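PDB 3QLD: mandelate racemase/muconate lactonizing protein from Alicyclobacillus acidocaldarius LAA1, which is of unassigned function but belongs to the mandelate racemase/muconate lactonizing branch of the enolase superfamily, with a TIM-barrel-like C-terminal domain. Local coordinates for residues 137-142 with 164-169; 292-297 with 316-321; 324-329 with 340-345. One frame throughout, in Å; residues are numbered along the deposited sequence.

Contact 1: 137-142 with 164-169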
loop_
_atom_site.group_PDB
_atom_site.type_symbol
_atom_site.label_atom_id
_atom_site.label_comp_id
_atom_site.label_asym_id
_atom_site.label_seq_id
_atom_site.Cartn_x
_atom_site.Cartn_y
_atom_site.Cartn_z
ATOM N N ARG A 137 3.448 32.901 9.687
ATOM C CA ARG A 137 4.649 32.604 8.909
ATOM C C ARG A 137 5.266 31.273 9.362
ATOM O O ARG A 137 4.981 30.796 10.480
ATOM C CB ARG A 137 5.685 33.674 9.114
ATOM C CG ARG A 137 5.218 35.001 8.664
ATOM C CD ARG A 137 6.280 36.054 8.974
ATOM N NE ARG A 137 5.837 37.326 8.410
ATOM C CZ ARG A 137 6.646 38.277 7.935
ATOM N NH1 ARG A 137 7.972 38.118 7.955
ATOM N NH2 ARG A 137 6.112 39.398 7.433
ATOM N N VAL A 138 6.082 30.689 8.484
ATOM C CA VAL A 138 6.772 29.430 8.777
ATOM C C VAL A 138 8.214 29.522 8.328
ATOM O O VAL A 138 8.519 30.174 7.304
ATOM C CB VAL A 138 6.058 28.208 8.124
ATOM C CG1 VAL A 138 4.553 28.112 8.605
ATOM C CG2 VAL A 138 6.096 28.353 6.621
ATOM N N GLU A 139 9.125 28.895 9.079
ATOM C CA GLU A 139 10.510 28.901 8.667
ATOM C C GLU A 139 10.783 27.709 7.752
ATOM O O GLU A 139 10.093 26.714 7.868
ATOM C CB GLU A 139 11.450 28.721 9.822
ATOM C CG GLU A 139 11.151 29.473 11.099
ATOM C CD GLU A 139 12.230 29.148 12.134
ATOM O OE1 GLU A 139 12.225 28.011 12.686
ATOM O OE2 GLU A 139 13.091 30.013 12.363
ATOM N N VAL A 140 11.844 27.792 6.948
ATOM C CA VAL A 140 12.053 26.908 5.795
ATOM C C VAL A 140 13.432 26.280 5.973
ATOM O O VAL A 140 14.350 26.991 6.355
ATOM C CB VAL A 140 12.013 27.730 4.465
ATOM C CG1 VAL A 140 12.387 26.826 3.305
ATOM C CG2 VAL A 140 10.642 28.367 4.257
ATOM N N SER A 141 13.569 24.963 5.744
ATOM C CA SER A 141 14.869 24.251 5.765
ATOM C C SER A 141 15.482 24.022 4.390
ATOM O O SER A 141 14.759 23.951 3.414
ATOM C CB SER A 141 14.610 22.841 6.419
ATOM O OG SER A 141 15.790 21.999 6.481
ATOM N N ALA A 142 16.789 23.794 4.321
ATOM C CA ALA A 142 17.441 23.366 3.107
ATOM C C ALA A 142 18.065 21.957 3.202
ATOM O O ALA A 142 18.829 21.647 4.130
ATOM C CB ALA A 142 18.572 24.420 2.694
ATOM N N GLY A 164 19.491 32.502 4.212
ATOM C CA GLY A 164 18.582 32.639 5.339
ATOM C C GLY A 164 17.812 31.407 5.825
ATOM O O GLY A 164 16.949 31.525 6.726
ATOM N N PHE A 165 18.092 30.239 5.226
ATOM C CA PHE A 165 17.340 29.003 5.574
ATOM C C PHE A 165 17.616 28.728 7.027
ATOM O O PHE A 165 18.772 28.820 7.451
ATOM C CB PHE A 165 17.865 27.818 4.786
ATOM C CG PHE A 165 17.432 27.798 3.359
ATOM C CD1 PHE A 165 16.158 27.325 3.005
ATOM C CD2 PHE A 165 18.305 28.232 2.355
ATOM C CE1 PHE A 165 15.757 27.330 1.650
ATOM C CE2 PHE A 165 17.908 28.210 1.004
ATOM C CZ PHE A 165 16.607 27.739 0.667
ATOM N N ARG A 166 16.593 28.330 7.763
ATOM C CA ARG A 166 16.658 28.307 9.219
ATOM C C ARG A 166 16.990 26.896 9.741
ATOM O O ARG A 166 17.086 26.658 10.955
ATOM C CB ARG A 166 15.350 28.836 9.797
ATOM C CG ARG A 166 15.130 30.357 9.464
ATOM C CD ARG A 166 16.243 31.272 10.079
ATOM N NE ARG A 166 15.745 32.662 10.160
ATOM C CZ ARG A 166 14.623 33.018 10.797
ATOM N NH1 ARG A 166 13.900 32.106 11.424
ATOM N NH2 ARG A 166 14.210 34.280 10.822
ATOM N N ARG A 167 17.182 25.971 8.804
ATOM C CA ARG A 167 17.607 24.589 9.142
ATOM C C ARG A 167 18.403 24.081 8.007
ATOM O O ARG A 167 18.086 24.392 6.834
ATOM C CB ARG A 167 16.397 23.689 9.363
ATOM C CG ARG A 167 16.726 22.329 10.044
ATOM C CD ARG A 167 15.495 21.464 10.362
ATOM N NE ARG A 167 14.771 21.101 9.129
ATOM C CZ ARG A 167 13.470 20.811 9.130
ATOM N NH1 ARG A 167 12.810 20.746 10.270
ATOM N NH2 ARG A 167 12.826 20.514 8.003
ATOM N N VAL A 168 19.407 23.260 8.289
ATOM C CA VAL A 168 19.899 22.428 7.198
ATOM C C VAL A 168 19.639 20.947 7.499
ATOM O O VAL A 168 19.809 20.523 8.667
ATOM C CB VAL A 168 21.427 22.614 6.863
ATOM C CG1 VAL A 168 21.680 24.035 6.280
ATOM C CG2 VAL A 168 22.334 22.288 8.068
ATOM N N LYS A 169 19.303 20.168 6.455
ATOM C CA LYS A 169 19.129 18.684 6.627
ATOM C C LYS A 169 20.143 18.008 5.737
ATOM O O LYS A 169 20.116 18.126 4.484
ATOM C CB LYS A 169 17.692 18.234 6.313
ATOM C CG LYS A 169 17.427 16.691 6.490
ATOM C CD LYS A 169 15.943 16.375 6.502
ATOM C CE LYS A 169 15.189 16.928 5.273
ATOM N NZ LYS A 169 14.068 16.040 4.770
#
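Ala142 is gripped through both of its backbone polar atoms: its N donates to Arg167 O at 2.9 Å, and its O accepts from Lys169 N at 2.8 Å. Val168 CA-H also leans on Ala142 O. Two residues earlier, Val140 O receives Arg166 N at 3.0 Å, nearly head-on to the carbonyl (C=O...N angle 168°). These bonds align neighbouring parallel strands, 137-144 and 167-171, joined through helix 150-162 as a beta-alpha-beta crossover of the barrel domain.

On one face of this sheet Ser141 OG lies at the guanidinium edge of Arg167 and accepts a weak, bent bond from NE (3.0 Å). Arg167 CG stands anti to the backbone N (chi1 -166°) and the chain folds at chi3, which turns NE back to the serine. The guanidinium's stronger partners lie beyond: NH1 bonds Gln218 and NH2 forms a salt bridge with Asp323. Lys169 NZ likewise pairs with Asp323 and Glu221.

Ala142 points to the other face, where its CB sits over the Phe165 ring, a CH-pi contact 3.8 Å from the centroid. Val140 CG1 meets the edge of the same ring at CE1. Toward the outer end, the carboxylate of Glu139 and the guanidinium of Arg166 are turned 69° apart, with Glu139 OE2 making a salt bridge to Arg166 NH1, though the two atoms are modelled too close together for their exact distance to be trusted.

Contact 2: 292-297 with 316-321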
loop_
_atom_site.group_PDB
_atom_site.type_symbol
_atom_site.label_atom_id
_atom_site.label_comp_id
_atom_site.label_asym_id
_atom_site.label_seq_id
_atom_site.Cartn_x
_atom_site.Cartn_y
_atom_site.Cartn_z
HETATM N N MSE A 292 5.267 13.887 20.677
HETATM C CA MSE A 292 6.017 14.024 19.439
HETATM C C MSE A 292 5.949 15.470 18.844
HETATM O O MSE A 292 5.018 16.267 19.136
HETATM C CB MSE A 292 5.471 12.991 18.463
HETATM C CG MSE A 292 5.512 11.591 18.996
HETATM SE SE MSE A 292 4.902 10.222 17.712
HETATM C CE MSE A 292 6.246 10.560 16.345
ATOM N N ALA A 293 6.969 15.827 18.066
ATOM C CA ALA A 293 7.006 17.095 17.348
ATOM C C ALA A 293 6.757 16.711 15.885
ATOM O O ALA A 293 7.079 15.591 15.470
ATOM C CB ALA A 293 8.403 17.714 17.466
ATOM N N ALA A 294 6.174 17.632 15.123
ATOM C CA ALA A 294 5.931 17.396 13.690
ATOM C C ALA A 294 6.346 18.626 12.885
ATOM O O ALA A 294 6.514 19.743 13.446
ATOM C CB ALA A 294 4.463 16.980 13.464
ATOM N N TRP A 295 6.585 18.424 11.583
ATOM C CA TRP A 295 6.941 19.491 10.665
ATOM C C TRP A 295 6.457 19.013 9.318
ATOM O O TRP A 295 6.210 17.786 9.136
ATOM C CB TRP A 295 8.450 19.731 10.657
ATOM C CG TRP A 295 9.294 18.547 10.371
ATOM C CD1 TRP A 295 9.643 17.564 11.248
ATOM C CD2 TRP A 295 9.876 18.191 9.112
ATOM N NE1 TRP A 295 10.445 16.622 10.629
ATOM C CE2 TRP A 295 10.579 16.966 9.306
ATOM C CE3 TRP A 295 9.843 18.763 7.824
ATOM C CZ2 TRP A 295 11.273 16.316 8.272
ATOM C CZ3 TRP A 295 10.558 18.133 6.790
ATOM C CH2 TRP A 295 11.249 16.903 7.011
ATOM N N VAL A 296 6.338 19.923 8.363
ATOM C CA VAL A 296 5.848 19.538 7.021
ATOM C C VAL A 296 6.964 19.322 6.001
ATOM O O VAL A 296 7.815 20.201 5.753
ATOM C CB VAL A 296 4.749 20.560 6.490
ATOM C CG1 VAL A 296 4.436 20.363 5.012
ATOM C CG2 VAL A 296 3.519 20.546 7.305
ATOM N N GLY A 297 6.960 18.138 5.335
ATOM C CA GLY A 297 8.033 17.809 4.397
ATOM C C GLY A 297 7.564 18.111 2.992
ATOM O O GLY A 297 6.399 18.456 2.803
ATOM N N PRO A 316 -0.866 24.172 14.783
ATOM C CA PRO A 316 -0.130 24.477 16.005
ATOM C C PRO A 316 1.056 23.572 16.308
ATOM O O PRO A 316 2.096 24.102 16.676
ATOM C CB PRO A 316 -1.194 24.366 17.117
ATOM C CG PRO A 316 -2.449 24.689 16.481
ATOM C CD PRO A 316 -2.319 24.074 15.057
ATOM N N LEU A 317 0.929 22.246 16.132
ATOM C CA LEU A 317 2.050 21.335 16.484
ATOM C C LEU A 317 3.218 21.314 15.501
ATOM O O LEU A 317 4.271 20.668 15.752
ATOM C CB LEU A 317 1.553 19.914 16.770
ATOM C CG LEU A 317 2.572 18.865 17.288
ATOM C CD1 LEU A 317 2.762 18.877 18.841
ATOM C CD2 LEU A 317 2.116 17.495 16.879
HETATM N N MSE A 318 3.067 22.007 14.376
HETATM C CA MSE A 318 4.118 22.073 13.387
HETATM C C MSE A 318 5.247 22.931 13.863
HETATM O O MSE A 318 5.451 24.022 13.329
HETATM C CB MSE A 318 3.583 22.600 12.060
HETATM C CG MSE A 318 2.437 21.784 11.571
HETATM SE SE MSE A 318 3.088 19.956 11.093
HETATM C CE MSE A 318 1.693 19.696 9.721
ATOM N N ARG A 319 6.013 22.411 14.820
ATOM C CA ARG A 319 6.996 23.190 15.598
ATOM C C ARG A 319 8.360 23.389 14.933
ATOM O O ARG A 319 9.121 24.312 15.295
ATOM C CB ARG A 319 7.186 22.553 17.001
ATOM C CG ARG A 319 6.049 22.856 18.064
ATOM C CD ARG A 319 5.936 24.366 18.397
ATOM N NE ARG A 319 7.084 24.866 19.174
ATOM C CZ ARG A 319 7.553 26.120 19.148
ATOM N NH1 ARG A 319 6.991 27.041 18.363
ATOM N NH2 ARG A 319 8.604 26.446 19.909
ATOM N N TYR A 320 8.695 22.537 13.965
ATOM C CA TYR A 320 9.945 22.708 13.234
ATOM C C TYR A 320 9.649 23.246 11.820
ATOM O O TYR A 320 8.462 23.295 11.372
ATOM C CB TYR A 320 10.754 21.402 13.147
ATOM C CG TYR A 320 11.087 20.747 14.502
ATOM C CD1 TYR A 320 11.273 21.520 15.668
ATOM C CD2 TYR A 320 11.252 19.342 14.602
ATOM C CE1 TYR A 320 11.597 20.916 16.912
ATOM C CE2 TYR A 320 11.581 18.735 15.829
ATOM C CZ TYR A 320 11.754 19.529 16.976
ATOM O OH TYR A 320 12.077 18.916 18.180
ATOM N N ALA A 321 10.739 23.645 11.182
ATOM C CA ALA A 321 10.795 24.248 9.867
ATOM C C ALA A 321 10.266 23.262 8.848
ATOM O O ALA A 321 10.411 22.023 9.017
ATOM C CB ALA A 321 12.253 24.570 9.507
HETATM O O HOH W 1 6.849 22.600 9.341
#
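Ala294 and Trp295 lie on strand 293-296, a parallel strand of the barrel sheet, and pack against the loop 316-321 that follows helix 303-313. Within this loop Met318, a selenomethionine, is the centre of an inverse gamma turn.

The direct polar links are few. Arg319 N makes a weak, bent bond to Ala294 O, 3.0 Å long with an N-H...O angle of only 122°, and Met318 CA-H approaches the same oxygen at 3.3 Å from CA to O. Further along, a water joins the backbones, accepting from Val296 N at 2.9 Å and donating to Tyr320 O at 2.7 Å. Ala294 N, buried by the contact, has no partner in the model.

Apolar contacts do the rest. On one side of the strand Ala294 CB meets the Met318 selenium at 4.0 Å and, more loosely, Leu317 CD2; Leu284 of helix 277-289 touches both the alanine and the leucine. Met318 bends at chi2 (-67°), which folds its selenium back to the strand, 3.8 Å from Trp295 N.

The aromatic side chains occupy the other side. Tyr320 and Trp295 cross at about a right angle, and Trp295 CD1 lies at the edge of the tyrosine ring. The indole also stacks on Phe219. Near their roots the two residues touch through Trp295 CB and Tyr320 CB, and farther out Ala293 CB meets the tyrosine ring obliquely, 3.7 Å from Tyr320 CE2.

Contact 3: 324-329 with 340-345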
loop_
_atom_site.group_PDB
_atom_site.type_symbol
_atom_site.label_atom_id
_atom_site.label_comp_id
_atom_site.label_asym_id
_atom_site.label_seq_id
_atom_site.Cartn_x
_atom_site.Cartn_y
_atom_site.Cartn_z
ATOM N N LEU A 324 9.349 22.922 2.516
ATOM C CA LEU A 324 8.657 23.491 1.343
ATOM C C LEU A 324 9.238 24.877 1.165
ATOM O O LEU A 324 8.974 25.724 1.983
ATOM C CB LEU A 324 7.155 23.622 1.609
ATOM C CG LEU A 324 6.383 22.278 1.727
ATOM C CD1 LEU A 324 4.973 22.522 2.192
ATOM C CD2 LEU A 324 6.353 21.576 0.354
ATOM N N GLY A 325 10.068 25.053 0.138
ATOM C CA GLY A 325 10.789 26.277 -0.113
ATOM C C GLY A 325 10.210 27.026 -1.297
ATOM O O GLY A 325 9.177 26.652 -1.838
ATOM N N PRO A 326 10.866 28.100 -1.701
ATOM C CA PRO A 326 10.290 28.903 -2.808
ATOM C C PRO A 326 10.213 28.147 -4.134
ATOM O O PRO A 326 11.113 27.321 -4.435
ATOM C CB PRO A 326 11.273 30.075 -2.929
ATOM C CG PRO A 326 11.920 30.174 -1.562
ATOM C CD PRO A 326 12.119 28.683 -1.194
ATOM N N SER A 327 9.159 28.448 -4.924
ATOM C CA SER A 327 8.901 27.862 -6.259
ATOM C C SER A 327 10.143 27.804 -7.104
ATOM O O SER A 327 10.390 26.853 -7.834
ATOM C CB SER A 327 7.960 28.781 -7.081
ATOM O OG SER A 327 6.678 28.854 -6.540
ATOM N N ASP A 328 10.891 28.896 -7.054
ATOM C CA ASP A 328 11.936 29.102 -8.012
ATOM C C ASP A 328 13.167 28.219 -7.772
ATOM O O ASP A 328 14.011 28.120 -8.651
ATOM C CB ASP A 328 12.295 30.590 -8.116
ATOM C CG ASP A 328 12.948 31.149 -6.844
ATOM O OD1 ASP A 328 13.244 30.391 -5.890
ATOM O OD2 ASP A 328 13.165 32.392 -6.801
ATOM N N ARG A 329 13.260 27.560 -6.609
ATOM C CA ARG A 329 14.398 26.660 -6.359
ATOM C C ARG A 329 14.269 25.438 -7.281
ATOM O O ARG A 329 15.250 24.726 -7.575
ATOM C CB ARG A 329 14.488 26.230 -4.880
ATOM C CG ARG A 329 14.891 27.392 -3.909
ATOM C CD ARG A 329 15.828 26.938 -2.743
ATOM N NE ARG A 329 16.882 26.003 -3.177
ATOM C CZ ARG A 329 18.198 26.144 -2.962
ATOM N NH1 ARG A 329 18.676 27.194 -2.293
ATOM N NH2 ARG A 329 19.047 25.216 -3.438
ATOM N N ILE A 340 5.589 31.128 -5.333
ATOM C CA ILE A 340 5.762 31.122 -3.888
ATOM C C ILE A 340 7.191 31.580 -3.554
ATOM O O ILE A 340 8.141 31.089 -4.115
ATOM C CB ILE A 340 5.407 29.722 -3.248
ATOM C CG1 ILE A 340 3.925 29.329 -3.496
ATOM C CG2 ILE A 340 5.804 29.656 -1.756
ATOM C CD1 ILE A 340 2.878 30.231 -2.869
ATOM N N ALA A 341 7.330 32.581 -2.689
ATOM C CA ALA A 341 8.661 33.164 -2.425
ATOM C C ALA A 341 8.839 33.461 -0.947
ATOM O O ALA A 341 7.874 33.521 -0.229
ATOM C CB ALA A 341 8.880 34.470 -3.260
ATOM N N PHE A 342 10.079 33.663 -0.512
ATOM C CA PHE A 342 10.330 34.134 0.835
ATOM C C PHE A 342 9.630 35.480 1.080
ATOM O O PHE A 342 9.675 36.360 0.204
ATOM C CB PHE A 342 11.833 34.335 1.016
ATOM C CG PHE A 342 12.637 33.059 1.195
ATOM C CD1 PHE A 342 12.196 32.020 2.030
ATOM C CD2 PHE A 342 13.879 32.922 0.564
ATOM C CE1 PHE A 342 12.972 30.857 2.223
ATOM C CE2 PHE A 342 14.655 31.770 0.738
ATOM C CZ PHE A 342 14.210 30.733 1.586
ATOM N N VAL A 343 8.953 35.624 2.220
ATOM C CA VAL A 343 8.527 36.949 2.702
ATOM C C VAL A 343 9.699 37.724 3.398
ATOM O O VAL A 343 9.748 38.972 3.394
ATOM C CB VAL A 343 7.268 36.858 3.625
ATOM C CG1 VAL A 343 7.514 36.005 4.867
ATOM C CG2 VAL A 343 6.773 38.239 4.016
ATOM N N GLU A 344 10.598 36.963 4.015
ATOM C CA GLU A 344 11.899 37.422 4.551
ATOM C C GLU A 344 12.849 36.248 4.337
ATOM O O GLU A 344 12.379 35.132 4.084
ATOM C CB GLU A 344 11.836 37.753 6.064
ATOM C CG GLU A 344 10.918 38.894 6.503
ATOM C CD GLU A 344 11.297 40.288 5.971
ATOM O OE1 GLU A 344 12.404 40.472 5.402
ATOM O OE2 GLU A 344 10.459 41.222 6.120
ATOM N N PRO A 345 14.182 36.455 4.417
ATOM C CA PRO A 345 15.011 35.274 4.128
ATOM C C PRO A 345 14.679 34.071 5.052
ATOM O O PRO A 345 14.470 34.237 6.276
ATOM C CB PRO A 345 16.456 35.798 4.302
ATOM C CG PRO A 345 16.310 37.294 3.940
ATOM C CD PRO A 345 14.991 37.683 4.562
#
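Both sides of this contact belong to the long loop between helix 303-313 and strand 347-349 in the barrel domain, and here the loop is tied back on itself by Ser327 and Ile340. Ser327 N donates to Ile340 O at 2.9 Å, tilted 27° from the carbonyl plane, while Ile340 N returns a bond to Ser327 OG at 2.8 Å. With chi1 at -67° the hydroxyl lies beside its own backbone N, which puts donor and acceptor next to each other, facing Ile340 O and N. Asp334 is a further hydrogen-bonding partner of Ser327 OG.

Beside this polar clasp Pro326 lies over the Phe342 ring. Its CG stands almost on the ring normal, only 3° off and 3.7 Å from the centroid, a CH-pi contact centred on the face. Phe342 also meets Phe165 edge-to-face, while the Ile340 side chain turns away to pack on helix 303-313.

With serine N as donor and OG as acceptor, the paired bonds restrain both the position and the orientation of the Ile340 backbone, and the CH-pi contact adds an apolar hold two residues farther along.

Overall arrangement
All three contacts belong to the barrel domain. The centres of contacts 1 and 2 are about 12 Å apart, and Arg167 spans them: its NH1 comes 3.0 Å from Ala321 O, and its guanidinium forms a cation-pi pair with Trp295. Contacts 1 and 3 are closer, about 10 Å between centres, and meet through rings, with Phe165 CE1 3.7 Å from Phe342 CZ. Contacts 2 and 3, about 18 Å apart between centres, are joined more narrowly where Val296 CG1 touches Leu324 CD1 at 3.6 Å. Along the chain, the loop after helix 303-313 supplies 316-321 to contact 2 and then both segments of contact 3.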